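Local coordinates for protein probable transcriptional regulator phnF (Escherichia coli, PDB 2FA1) that is probably a GntR/HutC-family DNA-binding transcriptional regulator encoded in an operon for alkylphosphonate uptake and C-P lyase, represented here by its C-terminal effector-binding domain, at residues 59-64 and 117-122. Sequence-based numbering, arbitrary orientation.
Sequences GVALCL and RLEIPN
The flat peptide joining L62 to C63 receives the side chain of L118 on one face: CD2 stands almost squarely over it, 4.0 Å from L62 C. The CB atoms of both residues leave from the other face, because L62 and C63 form a classic beta bulge opposite R55, so bare backbone meets the leucine methyl. The same methyl lies 4.1 Å from L64 CB, and L118 also packs on L126 of strand 125-135; a branched apolar side chain suits this buried place. The carboxylate of E119 has the methyl of A61 above one face, near OE1. That oxygen forms a salt bridge with R56, whose NH1 also binds G59 O, and is 2.8 Å from water 2. The water in turn accepts a hydrogen bond from A61 N at 2.9 Å.

In this UTRA domain, strand 60-69 lies inside a six-stranded antiparallel sheet, between strands 47-57 and 143-150, and helix 113-118 packs its C-terminal end against the sheet face. A Schellman motif finishes that helix, with E119 as its C-prime residue at a positive phi of 55°. A61 CB lies over one face of the L118 carbonyl, 3.6 Å from L118 O, while the oxygen itself points to water 1; a single methyl is small enough to sit against this face. Water 1 links the two backbones, lying 2.7 Å from A61 O and 2.6 Å from L118 O.

Farther along the strand, L64 reaches the aliphatic part of R117. With CG anti to the backbone N (chi1 171°), its CD2 lies against R117 CB and 3.9 Å from R117 CD. Arginine serves both needs at this partly exposed edge: its CB and CD methylenes rest against the leucine methyl, and the extended chain carries the guanidinium group away from the strand.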
loop_
_atom_site.group_PDB
_atom_site.type_symbol
_atom_site.label_atom_id
_atom_site.label_comp_id
_atom_site.label_asym_id
_atom_site.label_seq_id
_atom_site.Cartn_x
_atom_site.Cartn_y
_atom_site.Cartn_z
ATOM N N GLY A 59 -22.167 0.285 -12.277
ATOM C CA GLY A 59 -22.498 -1.099 -11.991
ATOM C C GLY A 59 -21.341 -2.030 -11.642
ATOM O O GLY A 59 -21.623 -3.202 -11.236
ATOM N N VAL A 60 -20.080 -1.608 -11.919
ATOM C CA VAL A 60 -18.922 -2.481 -11.815
ATOM C C VAL A 60 -18.423 -2.311 -10.393
ATOM O O VAL A 60 -18.082 -1.224 -9.967
ATOM C CB VAL A 60 -17.817 -2.088 -12.851
ATOM C CG1 VAL A 60 -16.552 -2.912 -12.594
ATOM C CG2 VAL A 60 -18.351 -2.294 -14.318
ATOM N N ALA A 61 -18.367 -3.425 -9.673
ATOM C CA ALA A 61 -17.868 -3.365 -8.272
ATOM C C ALA A 61 -16.359 -3.088 -8.252
ATOM O O ALA A 61 -15.580 -3.818 -8.904
ATOM C CB ALA A 61 -18.093 -4.780 -7.592
ATOM N N LEU A 62 -15.954 -2.142 -7.430
ATOM C CA LEU A 62 -14.542 -1.767 -7.384
ATOM C C LEU A 62 -13.884 -2.042 -6.058
ATOM O O LEU A 62 -12.724 -2.429 -6.001
ATOM C CB LEU A 62 -14.431 -0.274 -7.647
ATOM C CG LEU A 62 -14.781 0.170 -9.062
ATOM C CD1 LEU A 62 -14.178 1.524 -9.241
ATOM C CD2 LEU A 62 -14.371 -0.752 -10.121
ATOM N N CYS A 63 -14.595 -1.690 -4.976
ATOM C CA CYS A 63 -13.958 -1.684 -3.646
ATOM C C CYS A 63 -14.978 -2.177 -2.616
ATOM O O CYS A 63 -16.024 -1.538 -2.430
ATOM C CB CYS A 63 -13.564 -0.225 -3.262
ATOM S SG CYS A 63 -12.782 -0.344 -1.574
ATOM N N LEU A 64 -14.692 -3.305 -1.952
ATOM C CA LEU A 64 -15.607 -3.840 -0.966
ATOM C C LEU A 64 -14.891 -3.651 0.385
ATOM O O LEU A 64 -13.721 -3.933 0.444
ATOM C CB LEU A 64 -15.646 -5.345 -1.183
ATOM C CG LEU A 64 -16.392 -6.129 -0.107
ATOM C CD1 LEU A 64 -17.886 -5.837 -0.439
ATOM C CD2 LEU A 64 -16.032 -7.634 -0.230
ATOM N N ARG A 117 -18.369 -11.675 -4.281
ATOM C CA ARG A 117 -18.712 -10.300 -3.847
ATOM C C ARG A 117 -18.201 -9.218 -4.799
ATOM O O ARG A 117 -18.934 -8.228 -5.010
ATOM C CB ARG A 117 -18.332 -9.980 -2.410
ATOM C CG ARG A 117 -18.740 -11.070 -1.427
ATOM C CD ARG A 117 -18.679 -10.536 0.011
ATOM N NE ARG A 117 -19.590 -11.345 0.791
ATOM C CZ ARG A 117 -19.272 -12.322 1.624
ATOM N NH1 ARG A 117 -17.995 -12.634 1.886
ATOM N NH2 ARG A 117 -20.267 -12.950 2.243
ATOM N N LEU A 118 -16.978 -9.352 -5.355
ATOM C CA LEU A 118 -16.451 -8.303 -6.216
ATOM C C LEU A 118 -16.774 -8.592 -7.654
ATOM O O LEU A 118 -16.396 -7.769 -8.512
ATOM C CB LEU A 118 -14.935 -8.108 -6.083
ATOM C CG LEU A 118 -14.494 -7.250 -4.892
ATOM C CD1 LEU A 118 -13.017 -7.261 -4.784
ATOM C CD2 LEU A 118 -14.863 -5.796 -5.178
ATOM N N GLU A 119 -17.501 -9.706 -7.930
ATOM C CA GLU A 119 -17.994 -10.006 -9.251
ATOM C C GLU A 119 -16.836 -10.019 -10.267
ATOM O O GLU A 119 -16.841 -9.265 -11.330
ATOM C CB GLU A 119 -19.122 -9.002 -9.662
ATOM C CG GLU A 119 -20.262 -9.028 -8.617
ATOM C CD GLU A 119 -21.288 -7.873 -8.787
ATOM O OE1 GLU A 119 -20.975 -7.014 -9.639
ATOM O OE2 GLU A 119 -22.323 -7.876 -8.051
ATOM N N ILE A 120 -15.824 -10.829 -9.954
ATOM C CA ILE A 120 -14.616 -10.922 -10.832
ATOM C C ILE A 120 -14.236 -12.346 -11.068
ATOM O O ILE A 120 -14.653 -13.164 -10.303
ATOM C CB ILE A 120 -13.428 -10.180 -10.226
ATOM C CG1 ILE A 120 -13.297 -10.590 -8.779
ATOM C CG2 ILE A 120 -13.659 -8.620 -10.412
ATOM C CD1 ILE A 120 -12.213 -10.007 -8.056
ATOM N N PRO A 121 -13.429 -12.635 -12.105
ATOM C CA PRO A 121 -13.000 -13.977 -12.400
ATOM C C PRO A 121 -12.041 -14.521 -11.384
ATOM O O PRO A 121 -11.339 -13.774 -10.629
ATOM C CB PRO A 121 -12.286 -13.854 -13.771
ATOM C CG PRO A 121 -12.144 -12.537 -14.069
ATOM C CD PRO A 121 -12.898 -11.668 -13.074
ATOM N N ASN A 122 -12.031 -15.850 -11.350
ATOM C CA ASN A 122 -11.088 -16.570 -10.575
ATOM C C ASN A 122 -9.668 -16.020 -10.822
ATOM O O ASN A 122 -9.268 -15.763 -11.955
ATOM C CB ASN A 122 -11.229 -18.056 -10.960
ATOM C CG ASN A 122 -10.479 -18.936 -10.027
ATOM O OD1 ASN A 122 -10.420 -18.659 -8.822
ATOM N ND2 ASN A 122 -9.835 -19.968 -10.569
HETATM O O HOH W 1 -16.157 -5.976 -10.448
HETATM O O HOH W 2 -18.941 -5.819 -11.192
#